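Local coordinates for protein alkaline phosphatase (Thermus thermophilus, PDB 7KWD) that probably hydrolyses phosphate monoesters as a homodimeric alkaline phosphatase that binds zinc and magnesium ions, at residues Ala161-Ala166 and Arg189-Lys194; Thr320-Leu325 and Gly427-Gln432; Asp340-Gln345 and Asp422-Gly427. One frame throughout, in Å; residues are numbered along the deposited sequence.

Contact 1 comes first along the chain and stands apart, its centre about 34 Å from that of contact 2 and 40 Å from that of contact 3. It joins helix 162-172 to the loop before helix 196-202, toward the outside of the alkaline phosphatase fold. Contacts 2 and 3 have centres about 15 Å apart and share Gly427 on strand 426-428. Contact 2 pairs this strand with strand 310-325 beside the zinc site and at the subunit interface. Contact 3 lies within the chain excursion that contact 2 spans and packs the approach to the same strand. Ile426 CG2 touches Gly324 O at 3.5 Å, so the two form one continuous region.

Contact 1: residues Ala161-Ala166 and Arg189-Lys194; sequences AEERIA and RRKDGK
Glu163 receives two successive backbone N-H groups of the loop at its carboxylate. Lys191 N points almost straight at OE2 of Glu163 (2.8 Å, 176° at the hydrogen), and Asp192 N gives a longer bond to OE1 of Glu163, 3.3 Å, both on the syn side. With CG anti to the backbone N (chi1 -156°), the extended Glu163 chain passes over Arg190, its CG 3.1 Å above the centre of the guanidinium plane. Arg190 NH1 donates to the helix carbonyl Glu163 O at 2.9 Å. Behind this first shell, Arg190 grips Asp192 side-on, NE to OD1 at 2.9 Å and NH2 to OD2 at 2.8 Å. A leucine in place of Arg190 would probably leave the carboxylates of Glu163 and Asp192, OE1 and OD1 3.5 Å apart, without the offsetting positive charge. Arg190 NH2 also forms a salt bridge with Glu167, and NH1 a hydrogen bond with Phe184 O. Lys194 N meets Asp192 OD1 from the opposite face to Arg190 NE. The result is an Asx turn at Asp192 overlapping a type I turn (Arg190 to Gly193), hydrogen-bonded through Glu163 to the first turn of helix 162-172 within a salt-bridge network whose Glu163-Arg190 member is long.

Contact 2: residues Thr320-Leu325 and Gly427-Gln432; sequences TGVGGL and GWSSGQ
Trp428 has CG anti to the carbonyl carbon (chi1 -58°) and its ring swung to chi2 84°, which lays the six-membered ring over Gly323. Gly323 CA sits 3.4 Å from the centroid of that ring in Trp428, a CH-pi contact at a place where a beta carbon would collide with the indole. The neighbouring Ser429 OG, beside its own backbone N, accepts a weak bond from Val322 N; a stronger partner of this hydroxyl is Val322 O of the second subunit, so the pairing reaches the dimer interface. Gly323 and Trp428 form a non-hydrogen-bonded antiparallel pair, followed by the hydrogen-bonded pair Gly324 and Gly427, in which Gly324 N meets Gly427 O at 2.8 Å and Gly427 N meets Gly324 O at 3.0 Å. Ser429 N also donates to Val322 O. The peptide bond before Val322 is cis. Next to it Ser430 OG binds Gly321 O in its carbonyl plane at 2.9 Å, while accepting Gln432 N at 2.6 Å in an ST turn. Gly321 N donates to Gln432 O at 2.9 Å. Thr320 OG1 bonds to the zinc ligand Asp275, and His433, another ligand of that zinc ion, directly follows Gln432.

Contact 3: residues Asp340-Gln345 and Asp422-Gly427; sequences DLLEPQ and DRPNIG
Leu341 and Leu342, which meet Pro424, are the inner residues of a type I turn closed by the bond from Glu343 N to Asp340 O, 3.0 Å. A second type I turn follows, with Gln345 N bonded to Leu342 O, giving 341-344 helical backbone angles without a regular helix. No hydrogen bond crosses to 422-427, and the contact rests on apolar side chains.

The proline ring is the centre of the packing. Pro424 CG touches both leucines, 3.8 Å from CB of Leu341 and 3.9 Å from CD2 of Leu342, which approach about a right angle apart. Leu341 CD2 passes the ring to the backbone, 3.8 Å from Arg423 C. The chi1 of -99° and chi2 of 6° of Leu341 are not staggered, so its branches are placed with less certainty. Leu342 has CG anti to the carbonyl carbon (chi1 -63°), and its methyls come up end-on to Ile426: CD2 and CD1 of Leu342 each lie 4.0 Å from CD1 of Ile426.

An inverse gamma turn centred on Asn425 links Pro424 to Ile426. The polar ends on the flanks are held elsewhere, Arg423 by Glu381 and Asp422 by Arg416, while Asn425 ND2 donates to Tyr326 O and Ser335 O.

Around this core, Ile56 and Tyr60 of helix 51-65 and Leu287 of helix 283-306 touch Leu342, and Ile426 packs on Ile56, on Ala283 and on Leu325 of strand 310-325, so the loop and strand 426-428 are joined where two helices meet the strand pair.

Contact 1: residues Ala161-Ala166 and Arg189-Lys194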
loop_
_atom_site.group_PDB
_atom_site.type_symbol
_atom_site.label_atom_id
_atom_site.label_comp_id
_atom_site.label_asym_id
_atom_site.label_seq_id
_atom_site.Cartn_x
_atom_site.Cartn_y
_atom_site.Cartn_z
ATOM N N ALA A 161 0.103 -7.797 -29.855
ATOM C CA ALA A 161 -0.264 -7.809 -31.267
ATOM C C ALA A 161 -1.337 -6.757 -31.540
ATOM O O ALA A 161 -2.452 -7.037 -31.974
ATOM C CB ALA A 161 -0.721 -9.207 -31.659
ATOM N N GLU A 162 -0.986 -5.507 -31.247
ATOM C CA GLU A 162 -2.011 -4.463 -31.275
ATOM C C GLU A 162 -2.428 -4.100 -32.679
ATOM O O GLU A 162 -3.548 -3.595 -32.867
ATOM C CB GLU A 162 -1.505 -3.222 -30.541
ATOM C CG GLU A 162 -1.324 -3.504 -29.036
ATOM C CD GLU A 162 -0.919 -2.262 -28.243
ATOM O OE1 GLU A 162 0.257 -2.210 -27.803
ATOM O OE2 GLU A 162 -1.777 -1.351 -28.098
ATOM N N GLU A 163 -1.578 -4.350 -33.683
ATOM C CA GLU A 163 -2.005 -4.144 -35.062
ATOM C C GLU A 163 -3.171 -5.065 -35.389
ATOM O O GLU A 163 -4.178 -4.648 -35.981
ATOM C CB GLU A 163 -0.814 -4.362 -36.006
ATOM C CG GLU A 163 -0.971 -3.639 -37.326
ATOM C CD GLU A 163 0.260 -3.679 -38.232
ATOM O OE1 GLU A 163 0.107 -4.217 -39.366
ATOM O OE2 GLU A 163 1.329 -3.164 -37.817
ATOM N N ARG A 164 -3.084 -6.311 -34.949
ATOM C CA ARG A 164 -4.186 -7.250 -35.138
ATOM C C ARG A 164 -5.382 -6.891 -34.259
ATOM O O ARG A 164 -6.535 -6.971 -34.707
ATOM C CB ARG A 164 -3.676 -8.664 -34.827
ATOM C CG ARG A 164 -4.743 -9.773 -34.758
ATOM C CD ARG A 164 -5.591 -9.881 -36.039
ATOM N NE ARG A 164 -6.668 -10.846 -35.839
ATOM C CZ ARG A 164 -7.909 -10.740 -36.320
ATOM N NH1 ARG A 164 -8.265 -9.703 -37.070
ATOM N NH2 ARG A 164 -8.797 -11.690 -36.030
ATOM N N ILE A 165 -5.127 -6.498 -33.003
ATOM C CA ILE A 165 -6.204 -6.119 -32.090
ATOM C C ILE A 165 -7.048 -4.984 -32.687
ATOM O O ILE A 165 -8.273 -4.991 -32.589
ATOM C CB ILE A 165 -5.597 -5.746 -30.720
ATOM C CG1 ILE A 165 -5.031 -7.003 -30.028
ATOM C CG2 ILE A 165 -6.648 -5.119 -29.791
ATOM C CD1 ILE A 165 -4.141 -6.680 -28.822
ATOM N N ALA A 166 -6.409 -4.025 -33.349
ATOM C CA ALA A 166 -7.151 -2.947 -33.999
ATOM C C ALA A 166 -8.115 -3.490 -35.042
ATOM O O ALA A 166 -9.230 -2.972 -35.203
ATOM C CB ALA A 166 -6.172 -1.944 -34.631
ATOM N N ARG A 189 1.957 3.589 -40.992
ATOM C CA ARG A 189 2.643 3.037 -39.829
ATOM C C ARG A 189 2.463 1.536 -39.700
ATOM O O ARG A 189 3.408 0.825 -39.357
ATOM C CB ARG A 189 2.120 3.707 -38.536
ATOM C CG ARG A 189 2.355 5.197 -38.462
ATOM C CD ARG A 189 3.820 5.489 -38.105
ATOM N NE ARG A 189 4.146 5.303 -36.696
ATOM C CZ ARG A 189 5.074 4.464 -36.235
ATOM N NH1 ARG A 189 5.803 3.719 -37.053
ATOM N NH2 ARG A 189 5.291 4.364 -34.936
ATOM N N ARG A 190 1.249 1.053 -39.932
ATOM C CA ARG A 190 0.979 -0.369 -39.880
ATOM C C ARG A 190 1.940 -1.155 -40.767
ATOM O O ARG A 190 2.267 -0.750 -41.887
ATOM C CB ARG A 190 -0.464 -0.618 -40.318
ATOM C CG ARG A 190 -1.520 -0.215 -39.271
ATOM C CD ARG A 190 -2.941 -0.609 -39.726
ATOM N NE ARG A 190 -3.043 -2.036 -40.033
ATOM C CZ ARG A 190 -3.512 -2.946 -39.184
ATOM N NH1 ARG A 190 -3.918 -2.595 -37.962
ATOM N NH2 ARG A 190 -3.569 -4.194 -39.554
ATOM N N LYS A 191 2.358 -2.315 -40.274
ATOM C CA LYS A 191 3.296 -3.140 -41.027
ATOM C C LYS A 191 2.680 -3.629 -42.320
ATOM O O LYS A 191 3.392 -3.779 -43.318
ATOM C CB LYS A 191 3.772 -4.316 -40.170
ATOM C CG LYS A 191 4.447 -3.877 -38.874
ATOM C CD LYS A 191 4.906 -5.100 -38.073
ATOM C CE LYS A 191 5.102 -4.762 -36.612
ATOM N NZ LYS A 191 6.526 -4.480 -36.424
ATOM N N ASP A 192 1.372 -3.842 -42.341
ATOM C CA ASP A 192 0.695 -4.295 -43.537
ATOM C C ASP A 192 0.226 -3.158 -44.429
ATOM O O ASP A 192 -0.417 -3.430 -45.439
ATOM C CB ASP A 192 -0.499 -5.205 -43.161
ATOM C CG ASP A 192 -1.646 -4.450 -42.452
ATOM O OD1 ASP A 192 -1.574 -3.219 -42.270
ATOM O OD2 ASP A 192 -2.640 -5.106 -42.081
ATOM N N GLY A 193 0.531 -1.907 -44.089
ATOM C CA GLY A 193 0.129 -0.760 -44.892
ATOM C C GLY A 193 -1.363 -0.522 -45.061
ATOM O O GLY A 193 -1.778 0.338 -45.835
ATOM N N LYS A 194 -2.193 -1.264 -44.343
ATOM C CA LYS A 194 -3.644 -1.126 -44.481
ATOM C C LYS A 194 -4.152 0.167 -43.846
ATOM O O LYS A 194 -3.729 0.537 -42.752
ATOM C CB LYS A 194 -4.296 -2.341 -43.820
ATOM C CG LYS A 194 -5.749 -2.589 -44.129
ATOM C CD LYS A 194 -6.303 -3.697 -43.190
ATOM C CE LYS A 194 -5.882 -5.120 -43.627
ATOM N NZ LYS A 194 -6.939 -6.144 -43.332
#

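Contact 2: residues Thr320-Leu325 and Gly427-Gln432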
loop_
_atom_site.group_PDB
_atom_site.type_symbol
_atom_site.label_atom_id
_atom_site.label_comp_id
_atom_site.label_asym_id
_atom_site.label_seq_id
_atom_site.Cartn_x
_atom_site.Cartn_y
_atom_site.Cartn_z
ATOM N N THR A 320 1.802 -0.477 -8.567
ATOM C CA THR A 320 3.056 -0.409 -9.308
ATOM C C THR A 320 4.012 0.553 -8.624
ATOM O O THR A 320 3.630 1.670 -8.248
ATOM C CB THR A 320 2.819 0.013 -10.758
ATOM O OG1 THR A 320 2.007 -0.971 -11.359
ATOM C CG2 THR A 320 4.162 0.124 -11.535
ATOM N N GLY A 321 5.259 0.112 -8.500
ATOM C CA GLY A 321 6.300 0.880 -7.868
ATOM C C GLY A 321 6.791 0.202 -6.610
ATOM O O GLY A 321 7.554 -0.759 -6.695
ATOM N N VAL A 322 6.358 0.650 -5.427
ATOM C CA VAL A 322 5.394 1.710 -5.256
ATOM C C VAL A 322 6.128 2.944 -4.777
ATOM O O VAL A 322 7.186 2.829 -4.128
ATOM C CB VAL A 322 4.281 1.303 -4.254
ATOM C CG1 VAL A 322 3.440 0.156 -4.830
ATOM C CG2 VAL A 322 4.839 0.943 -2.903
ATOM N N GLY A 323 5.546 4.102 -5.086
ATOM C CA GLY A 323 6.160 5.387 -4.854
ATOM C C GLY A 323 5.655 6.084 -3.602
ATOM O O GLY A 323 4.685 6.852 -3.638
ATOM N N GLY A 324 6.347 5.857 -2.492
ATOM C CA GLY A 324 5.878 6.307 -1.191
ATOM C C GLY A 324 6.554 7.585 -0.730
ATOM O O GLY A 324 7.788 7.717 -0.785
ATOM N N LEU A 325 5.725 8.527 -0.290
ATOM C CA LEU A 325 6.208 9.666 0.478
ATOM C C LEU A 325 6.665 9.155 1.831
ATOM O O LEU A 325 5.874 8.555 2.561
ATOM C CB LEU A 325 5.112 10.707 0.640
ATOM C CG LEU A 325 5.588 11.989 1.333
ATOM C CD1 LEU A 325 6.393 12.949 0.398
ATOM C CD2 LEU A 325 4.350 12.705 1.894
ATOM N N GLY A 427 10.271 7.729 -2.483
ATOM C CA GLY A 427 11.076 6.646 -2.992
ATOM C C GLY A 427 10.200 5.551 -3.580
ATOM O O GLY A 427 8.974 5.625 -3.528
ATOM N N TRP A 428 10.865 4.513 -4.105
ATOM C CA TRP A 428 10.219 3.515 -4.954
ATOM C C TRP A 428 10.749 2.132 -4.616
ATOM O O TRP A 428 11.962 1.946 -4.499
ATOM C CB TRP A 428 10.474 3.796 -6.447
ATOM C CG TRP A 428 10.005 5.118 -6.804
ATOM C CD1 TRP A 428 10.678 6.281 -6.646
ATOM C CD2 TRP A 428 8.729 5.460 -7.353
ATOM N NE1 TRP A 428 9.910 7.337 -7.069
ATOM C CE2 TRP A 428 8.704 6.866 -7.504
ATOM C CE3 TRP A 428 7.614 4.721 -7.738
ATOM C CZ2 TRP A 428 7.608 7.546 -8.024
ATOM C CZ3 TRP A 428 6.500 5.399 -8.238
ATOM C CH2 TRP A 428 6.508 6.802 -8.375
ATOM N N SER A 429 9.828 1.182 -4.411
ATOM C CA SER A 429 10.232 -0.191 -4.139
ATOM C C SER A 429 10.913 -0.808 -5.366
ATOM O O SER A 429 11.780 -1.670 -5.235
ATOM C CB SER A 429 9.035 -1.070 -3.760
ATOM O OG SER A 429 8.127 -0.453 -2.876
ATOM N N SER A 430 10.540 -0.357 -6.562
ATOM C CA SER A 430 10.894 -1.065 -7.781
ATOM C C SER A 430 10.436 -0.198 -8.939
ATOM O O SER A 430 9.806 0.843 -8.743
ATOM C CB SER A 430 10.223 -2.450 -7.812
ATOM O OG SER A 430 9.020 -2.413 -8.574
ATOM N N GLY A 431 10.787 -0.629 -10.154
ATOM C CA GLY A 431 10.190 -0.075 -11.350
ATOM C C GLY A 431 9.078 -0.957 -11.920
ATOM O O GLY A 431 8.664 -0.770 -13.071
ATOM N N GLN A 432 8.573 -1.910 -11.137
ATOM C CA GLN A 432 7.626 -2.910 -11.623
ATOM C C GLN A 432 6.361 -2.957 -10.759
ATOM O O GLN A 432 6.255 -2.291 -9.733
ATOM C CB GLN A 432 8.308 -4.295 -11.646
ATOM C CG GLN A 432 9.466 -4.396 -12.629
ATOM C CD GLN A 432 10.797 -3.979 -12.005
ATOM O OE1 GLN A 432 11.205 -2.833 -12.145
ATOM N NE2 GLN A 432 11.455 -4.901 -11.299
#

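Contact 3: residues Asp340-Gln345 and Asp422-Gly427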
loop_
_atom_site.group_PDB
_atom_site.type_symbol
_atom_site.label_atom_id
_atom_site.label_comp_id
_atom_site.label_asym_id
_atom_site.label_seq_id
_atom_site.Cartn_x
_atom_site.Cartn_y
_atom_site.Cartn_z
ATOM N N ASP A 340 5.120 19.586 -1.454
ATOM C CA ASP A 340 5.356 20.911 -2.013
ATOM C C ASP A 340 6.277 20.836 -3.212
ATOM O O ASP A 340 6.048 21.500 -4.226
ATOM C CB ASP A 340 5.966 21.832 -0.971
ATOM C CG ASP A 340 5.089 22.024 0.232
ATOM O OD1 ASP A 340 3.845 21.933 0.097
ATOM O OD2 ASP A 340 5.660 22.269 1.312
ATOM N N LEU A 341 7.313 20.010 -3.127
ATOM C CA LEU A 341 8.347 19.941 -4.159
ATOM C C LEU A 341 7.844 19.348 -5.474
ATOM O O LEU A 341 8.579 19.368 -6.467
ATOM C CB LEU A 341 9.517 19.116 -3.620
ATOM C CG LEU A 341 10.779 19.737 -3.029
ATOM C CD1 LEU A 341 10.666 21.227 -2.917
ATOM C CD2 LEU A 341 11.168 19.130 -1.707
ATOM N N LEU A 342 6.614 18.836 -5.514
ATOM C CA LEU A 342 6.034 18.407 -6.775
ATOM C C LEU A 342 5.446 19.560 -7.554
ATOM O O LEU A 342 5.312 19.456 -8.783
ATOM C CB LEU A 342 4.950 17.348 -6.539
ATOM C CG LEU A 342 5.419 16.046 -5.905
ATOM C CD1 LEU A 342 4.365 14.934 -6.039
ATOM C CD2 LEU A 342 6.716 15.545 -6.524
ATOM N N GLU A 343 5.056 20.645 -6.879
ATOM C CA GLU A 343 4.357 21.708 -7.590
ATOM C C GLU A 343 5.229 22.362 -8.662
ATOM O O GLU A 343 4.665 22.794 -9.684
ATOM C CB GLU A 343 3.844 22.771 -6.600
ATOM C CG GLU A 343 2.955 23.850 -7.271
ATOM C CD GLU A 343 2.231 24.779 -6.258
ATOM O OE1 GLU A 343 1.217 25.415 -6.622
ATOM O OE2 GLU A 343 2.679 24.873 -5.097
ATOM N N PRO A 344 6.554 22.478 -8.508
ATOM C CA PRO A 344 7.377 23.058 -9.584
ATOM C C PRO A 344 7.518 22.189 -10.810
ATOM O O PRO A 344 7.955 22.715 -11.845
ATOM C CB PRO A 344 8.755 23.261 -8.916
ATOM C CG PRO A 344 8.415 23.416 -7.426
ATOM C CD PRO A 344 7.302 22.396 -7.233
ATOM N N GLN A 345 7.200 20.890 -10.738
ATOM C CA GLN A 345 7.422 20.013 -11.887
ATOM C C GLN A 345 6.549 20.427 -13.063
ATOM O O GLN A 345 5.416 20.875 -12.899
ATOM C CB GLN A 345 7.171 18.561 -11.503
ATOM C CG GLN A 345 8.169 18.088 -10.483
ATOM C CD GLN A 345 8.227 16.604 -10.388
ATOM O OE1 GLN A 345 7.594 15.914 -11.160
ATOM N NE2 GLN A 345 9.010 16.098 -9.449
ATOM N N ASP A 422 15.439 18.627 0.078
ATOM C CA ASP A 422 15.724 19.541 -1.019
ATOM C C ASP A 422 15.125 19.060 -2.323
ATOM O O ASP A 422 14.935 19.861 -3.245
ATOM C CB ASP A 422 17.233 19.725 -1.193
ATOM C CG ASP A 422 17.985 18.406 -1.404
ATOM O OD1 ASP A 422 17.631 17.369 -0.780
ATOM O OD2 ASP A 422 18.961 18.430 -2.192
ATOM N N ARG A 423 14.852 17.767 -2.419
ATOM C CA ARG A 423 14.143 17.149 -3.528
ATOM C C ARG A 423 13.141 16.181 -2.931
ATOM O O ARG A 423 13.263 15.794 -1.757
ATOM C CB ARG A 423 15.120 16.447 -4.476
ATOM C CG ARG A 423 16.353 17.294 -4.778
ATOM C CD ARG A 423 17.456 16.366 -5.160
ATOM N NE ARG A 423 18.544 17.047 -5.839
ATOM C CZ ARG A 423 19.649 16.428 -6.226
ATOM N NH1 ARG A 423 19.795 15.135 -5.975
ATOM N NH2 ARG A 423 20.607 17.096 -6.851
ATOM N N PRO A 424 12.122 15.782 -3.687
ATOM C CA PRO A 424 11.009 15.046 -3.078
ATOM C C PRO A 424 11.474 13.807 -2.332
ATOM O O PRO A 424 12.182 12.972 -2.882
ATOM C CB PRO A 424 10.121 14.685 -4.275
ATOM C CG PRO A 424 10.386 15.767 -5.291
ATOM C CD PRO A 424 11.881 16.071 -5.121
ATOM N N ASN A 425 11.064 13.708 -1.052
ATOM C CA ASN A 425 11.210 12.500 -0.253
ATOM C C ASN A 425 10.150 11.447 -0.616
ATOM O O ASN A 425 9.397 10.957 0.234
ATOM C CB ASN A 425 11.155 12.842 1.230
ATOM C CG ASN A 425 9.965 13.693 1.597
ATOM O OD1 ASN A 425 9.746 14.761 1.030
ATOM N ND2 ASN A 425 9.180 13.217 2.559
ATOM N N ILE A 426 10.143 11.073 -1.898
ATOM C CA ILE A 426 9.330 9.977 -2.433
ATOM C C ILE A 426 10.289 8.943 -3.027
ATOM O O ILE A 426 11.067 9.254 -3.934
ATOM C CB ILE A 426 8.331 10.469 -3.497
ATOM C CG1 ILE A 426 7.551 11.668 -2.971
ATOM C CG2 ILE A 426 7.357 9.352 -3.889
ATOM C CD1 ILE A 426 6.867 12.499 -4.008
ATOM N N GLY A 427 10.271 7.729 -2.483
ATOM C CA GLY A 427 11.076 6.646 -2.992
ATOM C C GLY A 427 10.200 5.551 -3.580
ATOM O O GLY A 427 8.974 5.625 -3.528
#